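Local coordinates for malonyl CoA-acyl carrier protein transacylase (Mycobacterium tuberculosis, PDB 2QC3), which catalyses the transfer of the malonyl group from malonyl-CoA to the holo acyl carrier protein in fatty acid biosynthesis, at residues A[16-21]-A[61-66]; A[29-34]-A[41-46]; A[145-150]-A[163-168]. All coordinates share one frame; numbering follows the deposited sequence.

Contact 1 (A[16-21]-A[61-66]); sequences GMLSPW and QPLIVA
The carbonyl oxygen of Leu-18, whose side chain meets Leu-63 on the helix opposite, accepts the N-H of Trp-21 with Leu-18 O to Trp-21 N at 2.8 Å. Just before it, Gly-16 to Ser-19 form a type I turn, closed by Ser-19 N to Gly-16 O at 3.0 Å. These two bonds hold the loop in compact turns, with Met-17 and Leu-18 directed at helix 57-77. Met-17 O also lies at the edge of the Trp-21 ring, in its plane.

Met-17 makes the longer reach. Its CG stands between the backbone N and the carbonyl carbon (chi1 59°), and the chain then bends at the sulfur (chi3 -85°). The thioether lies against the fork of Leu-63, with SD 3.9 Å from Leu-63 CG. The terminal methyl touches the helix backbone, where Met-17 CE is 3.7 Å from Leu-63 O. Leu-18 meets the other branch of Leu-63, with CD1 to CD1 at 3.9 Å. Leu-63 therefore offers CD2 to Met-17 and CD1 to Leu-18.

The contact is buried and apolar. Leu-45 of helix 42-47 also packs on Leu-63. The side chain of Ile-64 is about 8 Å from that of Ser-92, the probable nucleophile. The arrangement belongs to the large α/β-hydrolase-like subdomain of FabD transacylases, where the loop after the first strand packs against a helix near the active site.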
ATOM      1  N   GLY A  16     -17.673   2.829   4.754  1.00 44.83           N
ATOM      2  CA  GLY A  16     -18.056   1.813   5.718  1.00 44.48           C
ATOM      3  C   GLY A  16     -17.051   0.684   5.865  1.00 43.59           C
ATOM      4  O   GLY A  16     -17.343  -0.323   6.508  1.00 43.73           O
ATOM      5  N   MET A  17     -15.865   0.850   5.285  1.00 42.48           N
ATOM      6  CA  MET A  17     -14.825  -0.176   5.349  1.00 42.48           C
ATOM      7  C   MET A  17     -14.419  -0.594   6.767  1.00 41.89           C
ATOM      8  O   MET A  17     -13.935  -1.707   6.973  1.00 41.75           O
ATOM      9  CB  MET A  17     -13.585   0.284   4.572  1.00 42.31           C
ATOM     10  CG  MET A  17     -12.971   1.585   5.068  1.00 43.63           C
ATOM     11  SD  MET A  17     -11.609   2.164   4.028  1.00 45.28           S
ATOM     12  CE  MET A  17     -10.249   1.243   4.734  1.00 42.16           C
ATOM     13  N   LEU A  18     -14.615   0.288   7.743  1.00 41.59           N
ATOM     14  CA  LEU A  18     -14.252  -0.029   9.121  1.00 41.53           C
ATOM     15  C   LEU A  18     -15.410  -0.562   9.960  1.00 43.34           C
ATOM     16  O   LEU A  18     -15.194  -1.106  11.045  1.00 43.28           O
ATOM     17  CB  LEU A  18     -13.680   1.205   9.820  1.00 40.63           C
ATOM     18  CG  LEU A  18     -12.325   1.744   9.373  1.00 39.09           C
ATOM     19  CD1 LEU A  18     -11.901   2.861  10.317  1.00 37.09           C
ATOM     20  CD2 LEU A  18     -11.297   0.623   9.380  1.00 39.81           C
ATOM     21  N   SER A  19     -16.635  -0.403   9.464  1.00 44.86           N
ATOM     22  CA  SER A  19     -17.821  -0.858  10.190  1.00 46.50           C
ATOM     23  C   SER A  19     -17.705  -2.267  10.752  1.00 46.54           C
ATOM     24  O   SER A  19     -17.856  -2.480  11.954  1.00 47.01           O
ATOM     25  CB  SER A  19     -19.055  -0.774   9.292  1.00 46.31           C
ATOM     26  OG  SER A  19     -19.339   0.573   8.977  1.00 47.13           O
ATOM     27  N   PRO A  20     -17.424  -3.248   9.888  1.00 47.30           N
ATOM     28  CA  PRO A  20     -17.302  -4.630  10.354  1.00 47.29           C
ATOM     29  C   PRO A  20     -16.135  -4.888  11.300  1.00 47.61           C
ATOM     30  O   PRO A  20     -16.044  -5.964  11.886  1.00 47.84           O
ATOM     31  CB  PRO A  20     -17.188  -5.412   9.055  1.00 47.67           C
ATOM     32  CG  PRO A  20     -16.446  -4.456   8.161  1.00 47.86           C
ATOM     33  CD  PRO A  20     -17.134  -3.149   8.445  1.00 47.40           C
ATOM     34  N   TRP A  21     -15.245  -3.912  11.458  1.00 47.15           N
ATOM     35  CA  TRP A  21     -14.109  -4.101  12.352  1.00 46.87           C
ATOM     36  C   TRP A  21     -14.273  -3.405  13.697  1.00 48.06           C
ATOM     37  O   TRP A  21     -13.710  -3.845  14.699  1.00 47.06           O
ATOM     38  CB  TRP A  21     -12.807  -3.654  11.677  1.00 45.20           C
ATOM     39  CG  TRP A  21     -12.471  -4.482  10.472  1.00 42.73           C
ATOM     40  CD1 TRP A  21     -12.705  -4.158   9.168  1.00 43.26           C
ATOM     41  CD2 TRP A  21     -11.915  -5.803  10.465  1.00 41.83           C
ATOM     42  NE1 TRP A  21     -12.332  -5.196   8.347  1.00 42.52           N
ATOM     43  CE2 TRP A  21     -11.843  -6.218   9.116  1.00 41.98           C
ATOM     44  CE3 TRP A  21     -11.473  -6.678  11.466  1.00 41.52           C
ATOM     45  CZ2 TRP A  21     -11.346  -7.475   8.742  1.00 40.41           C
ATOM     46  CZ3 TRP A  21     -10.976  -7.931  11.093  1.00 41.07           C
ATOM     47  CH2 TRP A  21     -10.919  -8.313   9.741  1.00 39.24           C
ATOM     48  N   GLN A  61      -5.159   7.264   2.936  1.00 26.88           N
ATOM     49  CA  GLN A  61      -3.923   6.640   3.368  1.00 27.43           C
ATOM     50  C   GLN A  61      -3.963   6.184   4.844  1.00 26.80           C
ATOM     51  O   GLN A  61      -3.715   5.013   5.140  1.00 27.65           O
ATOM     52  CB  GLN A  61      -2.740   7.576   3.078  1.00 25.42           C
ATOM     53  CG  GLN A  61      -2.351   7.640   1.614  1.00 23.35           C
ATOM     54  CD  GLN A  61      -1.000   8.288   1.394  1.00 22.81           C
ATOM     55  OE1 GLN A  61      -0.008   7.895   1.998  1.00 22.74           O
ATOM     56  NE2 GLN A  61      -0.955   9.275   0.511  1.00 21.82           N
ATOM     57  N   PRO A  62      -4.289   7.089   5.788  1.00 26.61           N
ATOM     58  CA  PRO A  62      -4.325   6.637   7.182  1.00 25.62           C
ATOM     59  C   PRO A  62      -5.504   5.701   7.442  1.00 24.86           C
ATOM     60  O   PRO A  62      -5.444   4.835   8.309  1.00 23.31           O
ATOM     61  CB  PRO A  62      -4.434   7.946   7.964  1.00 26.00           C
ATOM     62  CG  PRO A  62      -5.241   8.803   7.045  1.00 27.51           C
ATOM     63  CD  PRO A  62      -4.619   8.522   5.697  1.00 26.67           C
ATOM     64  N   LEU A  63      -6.575   5.887   6.679  1.00 25.29           N
ATOM     65  CA  LEU A  63      -7.771   5.068   6.818  1.00 26.14           C
ATOM     66  C   LEU A  63      -7.457   3.635   6.395  1.00 26.36           C
ATOM     67  O   LEU A  63      -7.824   2.677   7.081  1.00 25.98           O
ATOM     68  CB  LEU A  63      -8.891   5.653   5.955  1.00 27.56           C
ATOM     69  CG  LEU A  63     -10.324   5.151   6.158  1.00 32.31           C
ATOM     70  CD1 LEU A  63     -10.756   5.365   7.606  1.00 30.72           C
ATOM     71  CD2 LEU A  63     -11.251   5.902   5.204  1.00 32.06           C
ATOM     72  N   ILE A  64      -6.768   3.491   5.266  1.00 25.27           N
ATOM     73  CA  ILE A  64      -6.390   2.172   4.773  1.00 25.57           C
ATOM     74  C   ILE A  64      -5.448   1.475   5.749  1.00 25.59           C
ATOM     75  O   ILE A  64      -5.616   0.290   6.039  1.00 26.67           O
ATOM     76  CB  ILE A  64      -5.716   2.261   3.388  1.00 25.18           C
ATOM     77  CG1 ILE A  64      -6.754   2.682   2.345  1.00 25.35           C
ATOM     78  CG2 ILE A  64      -5.100   0.906   3.001  1.00 24.85           C
ATOM     79  CD1 ILE A  64      -6.157   3.042   1.001  1.00 26.10           C
ATOM     80  N   VAL A  65      -4.457   2.208   6.253  1.00 25.29           N
ATOM     81  CA  VAL A  65      -3.513   1.644   7.210  1.00 24.67           C
ATOM     82  C   VAL A  65      -4.261   1.266   8.486  1.00 26.07           C
ATOM     83  O   VAL A  65      -3.985   0.231   9.089  1.00 23.79           O
ATOM     84  CB  VAL A  65      -2.367   2.648   7.550  1.00 25.26           C
ATOM     85  CG1 VAL A  65      -1.554   2.138   8.735  1.00 25.24           C
ATOM     86  CG2 VAL A  65      -1.450   2.822   6.342  1.00 20.91           C
ATOM     87  N   ALA A  66      -5.221   2.103   8.889  1.00 25.88           N
ATOM     88  CA  ALA A  66      -6.007   1.835  10.097  1.00 27.56           C
ATOM     89  C   ALA A  66      -6.803   0.529   9.956  1.00 26.99           C
ATOM     90  O   ALA A  66      -6.829  -0.294  10.869  1.00 28.15           O
ATOM     91  CB  ALA A  66      -6.964   3.007  10.380  1.00 27.01           C
TER

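Contact 2 (A[29-34]-A[41-46]); sequences DQIAAW and DLARLG
Ile-31 and Trp-34 of helix 27-37 face Leu-42 and Ala-43 of helix 42-47. This is a packing of two successive helices, joined by a short link, in the helical part of the large subdomain of the transacylase fold. The short axes approach to 9.7 Å at 113°. Leu-42 and Ala-43, in the first turn of the second helix, make the contact.

Ile-31 turns its CG2 branch to the first turn of helix 42-47. With chi1 at -74°, CG1 lies beside the backbone N and CG2 on the far side from that N. Ile-31 CG2 rests 3.5 Å from Ala-43 N and 3.9 Å from Ala-43 CB. Ile-31 CG2 is also 4.0 Å from Leu-42 CB, on the preceding residue. One methyl thus sits against both residues.

Leu-42 reaches the other way. Its CD1 methyl comes up beside the backbone end of Trp-34, 3.9 Å from Trp-34 CB and close to the carbonyl group. It meets the stem of the tryptophan, not its ring. The indole leads away from Leu-42, toward Leu-69 and Leu-70 of helix 57-77 and Val-111 of helix 107-125. Gln-30 O stands 3.2 Å above one face of the Trp-34 ring, offset toward its rim.

Polar atoms secure the start of the second helix. Ser-35 OG is hydrogen-bonded to Leu-42 N. Asp-41, an exposed residue, is the N-cap. Arg-44 N gives its proton to Asp-41 OD1 over 3.1 Å, nearly straight at 173°, reaching the oxygen from above the carboxylate plane, 40° out of it.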
ATOM      1  N   ASP A  29     -11.833   1.586  20.546  1.00 45.63           N
ATOM      2  CA  ASP A  29     -10.853   2.236  21.402  1.00 45.87           C
ATOM      3  C   ASP A  29      -9.543   2.514  20.671  1.00 45.29           C
ATOM      4  O   ASP A  29      -8.909   3.546  20.895  1.00 44.09           O
ATOM      5  CB  ASP A  29     -10.597   1.374  22.636  1.00 47.48           C
ATOM      6  CG  ASP A  29      -9.655   2.028  23.614  1.00 49.17           C
ATOM      7  OD1 ASP A  29      -8.432   2.018  23.360  1.00 48.94           O
ATOM      8  OD2 ASP A  29     -10.141   2.560  24.635  1.00 51.70           O
ATOM      9  N   GLN A  30      -9.135   1.593  19.803  1.00 44.76           N
ATOM     10  CA  GLN A  30      -7.907   1.769  19.040  1.00 44.57           C
ATOM     11  C   GLN A  30      -8.070   2.864  17.992  1.00 42.43           C
ATOM     12  O   GLN A  30      -7.163   3.668  17.783  1.00 41.02           O
ATOM     13  CB  GLN A  30      -7.502   0.453  18.372  1.00 47.07           C
ATOM     14  CG  GLN A  30      -6.460  -0.320  19.157  1.00 51.47           C
ATOM     15  CD  GLN A  30      -6.426  -1.790  18.799  1.00 54.42           C
ATOM     16  OE1 GLN A  30      -6.325  -2.159  17.630  1.00 55.91           O
ATOM     17  NE2 GLN A  30      -6.508  -2.643  19.813  1.00 56.69           N
ATOM     18  N   ILE A  31      -9.229   2.896  17.341  1.00 40.41           N
ATOM     19  CA  ILE A  31      -9.498   3.911  16.329  1.00 39.92           C
ATOM     20  C   ILE A  31      -9.484   5.293  16.971  1.00 39.83           C
ATOM     21  O   ILE A  31      -9.127   6.285  16.330  1.00 39.22           O
ATOM     22  CB  ILE A  31     -10.867   3.680  15.644  1.00 40.56           C
ATOM     23  CG1 ILE A  31     -10.772   2.497  14.682  1.00 40.74           C
ATOM     24  CG2 ILE A  31     -11.292   4.924  14.875  1.00 40.20           C
ATOM     25  CD1 ILE A  31      -9.799   2.722  13.536  1.00 39.84           C
ATOM     26  N   ALA A  32      -9.874   5.354  18.242  1.00 38.23           N
ATOM     27  CA  ALA A  32      -9.890   6.617  18.966  1.00 37.11           C
ATOM     28  C   ALA A  32      -8.446   7.044  19.178  1.00 35.96           C
ATOM     29  O   ALA A  32      -8.090   8.196  18.954  1.00 35.70           O
ATOM     30  CB  ALA A  32     -10.596   6.451  20.312  1.00 37.99           C
ATOM     31  N   ALA A  33      -7.619   6.096  19.601  1.00 34.73           N
ATOM     32  CA  ALA A  33      -6.205   6.356  19.835  1.00 36.48           C
ATOM     33  C   ALA A  33      -5.504   6.752  18.536  1.00 37.03           C
ATOM     34  O   ALA A  33      -4.636   7.628  18.532  1.00 37.83           O
ATOM     35  CB  ALA A  33      -5.543   5.120  20.429  1.00 34.77           C
ATOM     36  N   TRP A  34      -5.885   6.103  17.439  1.00 37.23           N
ATOM     37  CA  TRP A  34      -5.284   6.386  16.139  1.00 36.13           C
ATOM     38  C   TRP A  34      -5.821   7.678  15.538  1.00 37.08           C
ATOM     39  O   TRP A  34      -5.111   8.372  14.802  1.00 36.93           O
ATOM     40  CB  TRP A  34      -5.520   5.210  15.179  1.00 34.84           C
ATOM     41  CG  TRP A  34      -4.858   3.940  15.640  1.00 33.95           C
ATOM     42  CD1 TRP A  34      -3.897   3.824  16.600  1.00 33.12           C
ATOM     43  CD2 TRP A  34      -5.097   2.612  15.149  1.00 33.90           C
ATOM     44  NE1 TRP A  34      -3.520   2.511  16.739  1.00 33.46           N
ATOM     45  CE2 TRP A  34      -4.236   1.744  15.860  1.00 31.97           C
ATOM     46  CE3 TRP A  34      -5.946   2.072  14.175  1.00 32.92           C
ATOM     47  CZ2 TRP A  34      -4.205   0.363  15.635  1.00 32.63           C
ATOM     48  CZ3 TRP A  34      -5.913   0.692  13.948  1.00 33.55           C
ATOM     49  CH2 TRP A  34      -5.044  -0.143  14.674  1.00 31.74           C
ATOM     50  N   ASP A  41     -10.697  12.156  12.427  1.00 42.27           N
ATOM     51  CA  ASP A  41     -11.812  11.376  12.955  1.00 43.39           C
ATOM     52  C   ASP A  41     -11.952  10.126  12.096  1.00 41.97           C
ATOM     53  O   ASP A  41     -12.883  10.013  11.302  1.00 42.89           O
ATOM     54  CB  ASP A  41     -13.109  12.186  12.893  1.00 44.84           C
ATOM     55  CG  ASP A  41     -14.212  11.602  13.766  1.00 46.91           C
ATOM     56  OD1 ASP A  41     -14.387  10.365  13.781  1.00 46.53           O
ATOM     57  OD2 ASP A  41     -14.919  12.390  14.431  1.00 49.14           O
ATOM     58  N   LEU A  42     -11.020   9.193  12.253  1.00 42.05           N
ATOM     59  CA  LEU A  42     -11.033   7.957  11.479  1.00 42.68           C
ATOM     60  C   LEU A  42     -12.332   7.173  11.645  1.00 42.97           C
ATOM     61  O   LEU A  42     -12.773   6.492  10.723  1.00 43.28           O
ATOM     62  CB  LEU A  42      -9.843   7.076  11.873  1.00 42.05           C
ATOM     63  CG  LEU A  42      -8.455   7.675  11.612  1.00 40.86           C
ATOM     64  CD1 LEU A  42      -7.383   6.726  12.116  1.00 41.70           C
ATOM     65  CD2 LEU A  42      -8.285   7.937  10.123  1.00 40.52           C
ATOM     66  N   ALA A  43     -12.937   7.272  12.824  1.00 43.93           N
ATOM     67  CA  ALA A  43     -14.183   6.567  13.109  1.00 44.87           C
ATOM     68  C   ALA A  43     -15.265   6.885  12.081  1.00 44.93           C
ATOM     69  O   ALA A  43     -15.795   5.986  11.428  1.00 44.94           O
ATOM     70  CB  ALA A  43     -14.674   6.922  14.507  1.00 44.66           C
ATOM     71  N   ARG A  44     -15.594   8.165  11.936  1.00 45.71           N
ATOM     72  CA  ARG A  44     -16.621   8.569  10.981  1.00 46.92           C
ATOM     73  C   ARG A  44     -16.137   8.395   9.548  1.00 46.54           C
ATOM     74  O   ARG A  44     -16.922   8.072   8.656  1.00 46.24           O
ATOM     75  CB  ARG A  44     -17.033  10.024  11.211  1.00 48.35           C
ATOM     76  CG  ARG A  44     -15.876  11.008  11.227  1.00 52.41           C
ATOM     77  CD  ARG A  44     -16.355  12.457  11.139  1.00 53.57           C
ATOM     78  NE  ARG A  44     -16.319  12.968   9.768  1.00 55.63           N
ATOM     79  CZ  ARG A  44     -17.074  12.517   8.769  1.00 56.19           C
ATOM     80  NH1 ARG A  44     -17.945  11.537   8.971  1.00 56.78           N
ATOM     81  NH2 ARG A  44     -16.949  13.042   7.558  1.00 55.41           N
ATOM     82  N   LEU A  45     -14.842   8.607   9.331  1.00 46.17           N
ATOM     83  CA  LEU A  45     -14.258   8.473   8.001  1.00 44.33           C
ATOM     84  C   LEU A  45     -14.397   7.060   7.451  1.00 43.23           C
ATOM     85  O   LEU A  45     -14.703   6.875   6.277  1.00 44.04           O
ATOM     86  CB  LEU A  45     -12.778   8.867   8.034  1.00 44.19           C
ATOM     87  CG  LEU A  45     -12.505  10.349   8.298  1.00 44.41           C
ATOM     88  CD1 LEU A  45     -11.023  10.577   8.528  1.00 45.02           C
ATOM     89  CD2 LEU A  45     -13.007  11.168   7.118  1.00 45.35           C
ATOM     90  N   GLY A  46     -14.181   6.065   8.305  1.00 42.40           N
ATOM     91  CA  GLY A  46     -14.271   4.685   7.866  1.00 42.49           C
ATOM     92  C   GLY A  46     -15.644   4.050   7.969  1.00 43.63           C
ATOM     93  O   GLY A  46     -15.827   2.905   7.554  1.00 42.49           O
TER

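Contact 3 (A[145-150]-A[163-168]); sequences SRLEQL and IVAAGR
Leu-147 and Ala-165 make the centre of this contact, which is apolar. The leucine sets both methyls of its fork on the single methyl of the alanine. Leu-147 CD2 is 3.7 Å from Ala-165 CB, and Leu-147 CD1 is 3.9 Å from the same atom. CG lies beside the backbone N (chi1 -60°), which sends the fork out toward the strand. With just a methyl on the strand side, the backbones are close: Leu-147 CA to Ala-165 CA is 7.1 Å. Ile-163, two residues earlier on the same face of the strand, adds a looser touch: its CG2 is 4.4 Å from Leu-147 CD1.

The side-chain hydrogen bonds within the two segments are on the helix. Arg-146 NH1 donates to Gln-149 OE1 at 3.0 Å. The oxygen lies in the guanidinium plane, but the donor stands 54° out of the carbonyl plane. Gln-149 NE2 in turn donates to Ser-145 OG at 3.1 Å. The amide is thus held at both ends. Leu-150 CD2 lies above one face of the Arg-146 guanidinium, offset toward its rim.

The order of elements is that of the ferredoxin-like small subdomain. Helix 140-149 packs on strand 162-166, which runs between strands 130-136 and 153-159. Leu-175 of helix 169-177 touches both Leu-147 and Ala-165, and Pro-154 of strand 153-159 also meets Leu-147.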
ATOM      1  N   SER A 145       8.723   1.902 -23.331  1.00 24.89           N
ATOM      2  CA  SER A 145       9.411   2.822 -24.228  1.00 25.75           C
ATOM      3  C   SER A 145       8.547   4.050 -24.503  1.00 25.75           C
ATOM      4  O   SER A 145       9.027   5.183 -24.475  1.00 25.21           O
ATOM      5  CB  SER A 145       9.725   2.117 -25.547  1.00 27.71           C
ATOM      6  OG  SER A 145      10.122   3.041 -26.539  1.00 31.40           O
ATOM      7  N   ARG A 146       7.265   3.826 -24.767  1.00 24.73           N
ATOM      8  CA  ARG A 146       6.379   4.942 -25.032  1.00 23.15           C
ATOM      9  C   ARG A 146       6.302   5.857 -23.813  1.00 22.13           C
ATOM     10  O   ARG A 146       6.285   7.074 -23.956  1.00 21.77           O
ATOM     11  CB  ARG A 146       4.978   4.449 -25.408  1.00 23.79           C
ATOM     12  CG  ARG A 146       4.005   5.576 -25.763  1.00 24.41           C
ATOM     13  CD  ARG A 146       4.575   6.467 -26.865  1.00 26.55           C
ATOM     14  NE  ARG A 146       3.693   7.579 -27.207  1.00 29.95           N
ATOM     15  CZ  ARG A 146       4.034   8.585 -28.011  1.00 31.33           C
ATOM     16  NH1 ARG A 146       5.244   8.622 -28.557  1.00 29.92           N
ATOM     17  NH2 ARG A 146       3.161   9.546 -28.281  1.00 30.32           N
ATOM     18  N   LEU A 147       6.266   5.275 -22.616  1.00 20.90           N
ATOM     19  CA  LEU A 147       6.198   6.088 -21.406  1.00 23.09           C
ATOM     20  C   LEU A 147       7.390   7.043 -21.302  1.00 21.85           C
ATOM     21  O   LEU A 147       7.217   8.224 -21.008  1.00 20.16           O
ATOM     22  CB  LEU A 147       6.133   5.209 -20.145  1.00 22.12           C
ATOM     23  CG  LEU A 147       4.972   4.222 -19.954  1.00 25.15           C
ATOM     24  CD1 LEU A 147       4.945   3.760 -18.486  1.00 24.15           C
ATOM     25  CD2 LEU A 147       3.644   4.873 -20.310  1.00 23.53           C
ATOM     26  N   GLU A 148       8.595   6.540 -21.537  1.00 23.56           N
ATOM     27  CA  GLU A 148       9.780   7.394 -21.458  1.00 27.07           C
ATOM     28  C   GLU A 148       9.714   8.489 -22.510  1.00 25.42           C
ATOM     29  O   GLU A 148      10.107   9.620 -22.251  1.00 26.45           O
ATOM     30  CB  GLU A 148      11.060   6.573 -21.651  1.00 28.44           C
ATOM     31  CG  GLU A 148      12.344   7.371 -21.685  1.00 32.44           C
ATOM     32  CD  GLU A 148      13.035   7.279 -23.029  1.00 37.30           C
ATOM     33  OE1 GLU A 148      12.500   7.819 -24.021  1.00 36.54           O
ATOM     34  OE2 GLU A 148      14.116   6.654 -23.096  1.00 43.93           O
ATOM     35  N   GLN A 149       9.216   8.145 -23.691  1.00 25.46           N
ATOM     36  CA  GLN A 149       9.086   9.107 -24.785  1.00 27.81           C
ATOM     37  C   GLN A 149       8.216  10.291 -24.369  1.00 26.75           C
ATOM     38  O   GLN A 149       8.431  11.409 -24.823  1.00 26.81           O
ATOM     39  CB  GLN A 149       8.439   8.453 -26.013  1.00 29.31           C
ATOM     40  CG  GLN A 149       9.229   7.329 -26.679  1.00 34.70           C
ATOM     41  CD  GLN A 149       8.413   6.629 -27.762  1.00 37.65           C
ATOM     42  OE1 GLN A 149       7.897   7.274 -28.676  1.00 40.83           O
ATOM     43  NE2 GLN A 149       8.289   5.308 -27.661  1.00 38.64           N
ATOM     44  N   LEU A 150       7.234  10.030 -23.509  1.00 25.28           N
ATOM     45  CA  LEU A 150       6.303  11.057 -23.051  1.00 24.34           C
ATOM     46  C   LEU A 150       6.639  11.651 -21.684  1.00 24.46           C
ATOM     47  O   LEU A 150       5.837  12.393 -21.112  1.00 24.01           O
ATOM     48  CB  LEU A 150       4.890  10.475 -23.014  1.00 23.10           C
ATOM     49  CG  LEU A 150       4.395   9.912 -24.352  1.00 23.83           C
ATOM     50  CD1 LEU A 150       3.084   9.141 -24.168  1.00 20.58           C
ATOM     51  CD2 LEU A 150       4.225  11.068 -25.342  1.00 22.60           C
ATOM     52  N   ILE A 163       0.961  -2.215 -15.518  1.00 25.27           N
ATOM     53  CA  ILE A 163       1.764  -1.066 -15.123  1.00 27.78           C
ATOM     54  C   ILE A 163       0.873   0.145 -14.865  1.00 26.82           C
ATOM     55  O   ILE A 163      -0.272   0.203 -15.319  1.00 26.89           O
ATOM     56  CB  ILE A 163       2.781  -0.682 -16.233  1.00 29.54           C
ATOM     57  CG1 ILE A 163       3.762  -1.830 -16.477  1.00 31.88           C
ATOM     58  CG2 ILE A 163       3.557   0.570 -15.841  1.00 33.03           C
ATOM     59  CD1 ILE A 163       3.151  -3.011 -17.190  1.00 36.19           C
ATOM     60  N   VAL A 164       1.400   1.094 -14.104  1.00 24.04           N
ATOM     61  CA  VAL A 164       0.689   2.327 -13.841  1.00 22.26           C
ATOM     62  C   VAL A 164       1.661   3.432 -14.237  1.00 21.73           C
ATOM     63  O   VAL A 164       2.777   3.512 -13.719  1.00 19.03           O
ATOM     64  CB  VAL A 164       0.294   2.490 -12.358  1.00 22.67           C
ATOM     65  CG1 VAL A 164      -0.343   3.864 -12.156  1.00 19.92           C
ATOM     66  CG2 VAL A 164      -0.692   1.390 -11.939  1.00 22.01           C
ATOM     67  N   ALA A 165       1.247   4.259 -15.191  1.00 21.64           N
ATOM     68  CA  ALA A 165       2.074   5.359 -15.646  1.00 19.29           C
ATOM     69  C   ALA A 165       1.706   6.586 -14.829  1.00 19.69           C
ATOM     70  O   ALA A 165       0.558   6.739 -14.413  1.00 21.06           O
ATOM     71  CB  ALA A 165       1.834   5.617 -17.125  1.00 17.30           C
ATOM     72  N   ALA A 166       2.679   7.457 -14.595  1.00 19.95           N
ATOM     73  CA  ALA A 166       2.424   8.671 -13.831  1.00 19.02           C
ATOM     74  C   ALA A 166       3.282   9.826 -14.317  1.00 18.60           C
ATOM     75  O   ALA A 166       4.415   9.639 -14.756  1.00 16.35           O
ATOM     76  CB  ALA A 166       2.665   8.419 -12.347  1.00 18.27           C
ATOM     77  N   GLY A 167       2.712  11.021 -14.253  1.00 20.58           N
ATOM     78  CA  GLY A 167       3.407  12.220 -14.679  1.00 20.76           C
ATOM     79  C   GLY A 167       2.396  13.339 -14.824  1.00 21.90           C
ATOM     80  O   GLY A 167       1.316  13.278 -14.228  1.00 19.69           O
ATOM     81  N   ARG A 168       2.736  14.354 -15.613  1.00 21.86           N
ATOM     82  CA  ARG A 168       1.830  15.480 -15.836  1.00 22.31           C
ATOM     83  C   ARG A 168       0.611  14.973 -16.587  1.00 21.38           C
ATOM     84  O   ARG A 168       0.731  14.120 -17.460  1.00 18.80           O
ATOM     85  CB  ARG A 168       2.530  16.581 -16.644  1.00 23.11           C
ATOM     86  CG  ARG A 168       3.706  17.242 -15.907  1.00 25.62           C
ATOM     87  CD  ARG A 168       4.431  18.259 -16.788  1.00 29.01           C
ATOM     88  NE  ARG A 168       5.701  18.687 -16.206  1.00 31.66           N
ATOM     89  CZ  ARG A 168       5.806  19.584 -15.237  1.00 31.61           C
ATOM     90  NH1 ARG A 168       4.711  20.146 -14.752  1.00 35.61           N
ATOM     91  NH2 ARG A 168       6.997  19.913 -14.752  1.00 28.87           N
TER

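In the fold
Contacts 1 and 2 lie together in the large subdomain, their centres about 9 Å apart. Helix 42-47, one partner in contact 2, also packs beside contact 1: the backbones of Leu-18 and Gly-46 are probably hydrogen-bonded. The Trp-34 ring packs on Ala-66 O. The touching residues of contacts 1 and 3 are all buried, but contact 3 lies farther from the chain's centre, about 21 Å against 13 Å. Contact 2 includes the partly exposed Ala-43. Contact 3 is in the small subdomain, its centre about 32 Å from that of contact 1. It joins helix to strand, contact 1 loop to helix, contact 2 helix to helix. All are apolar and use leucine; contact 1 adds a thioether, contact 2 a tryptophan stem.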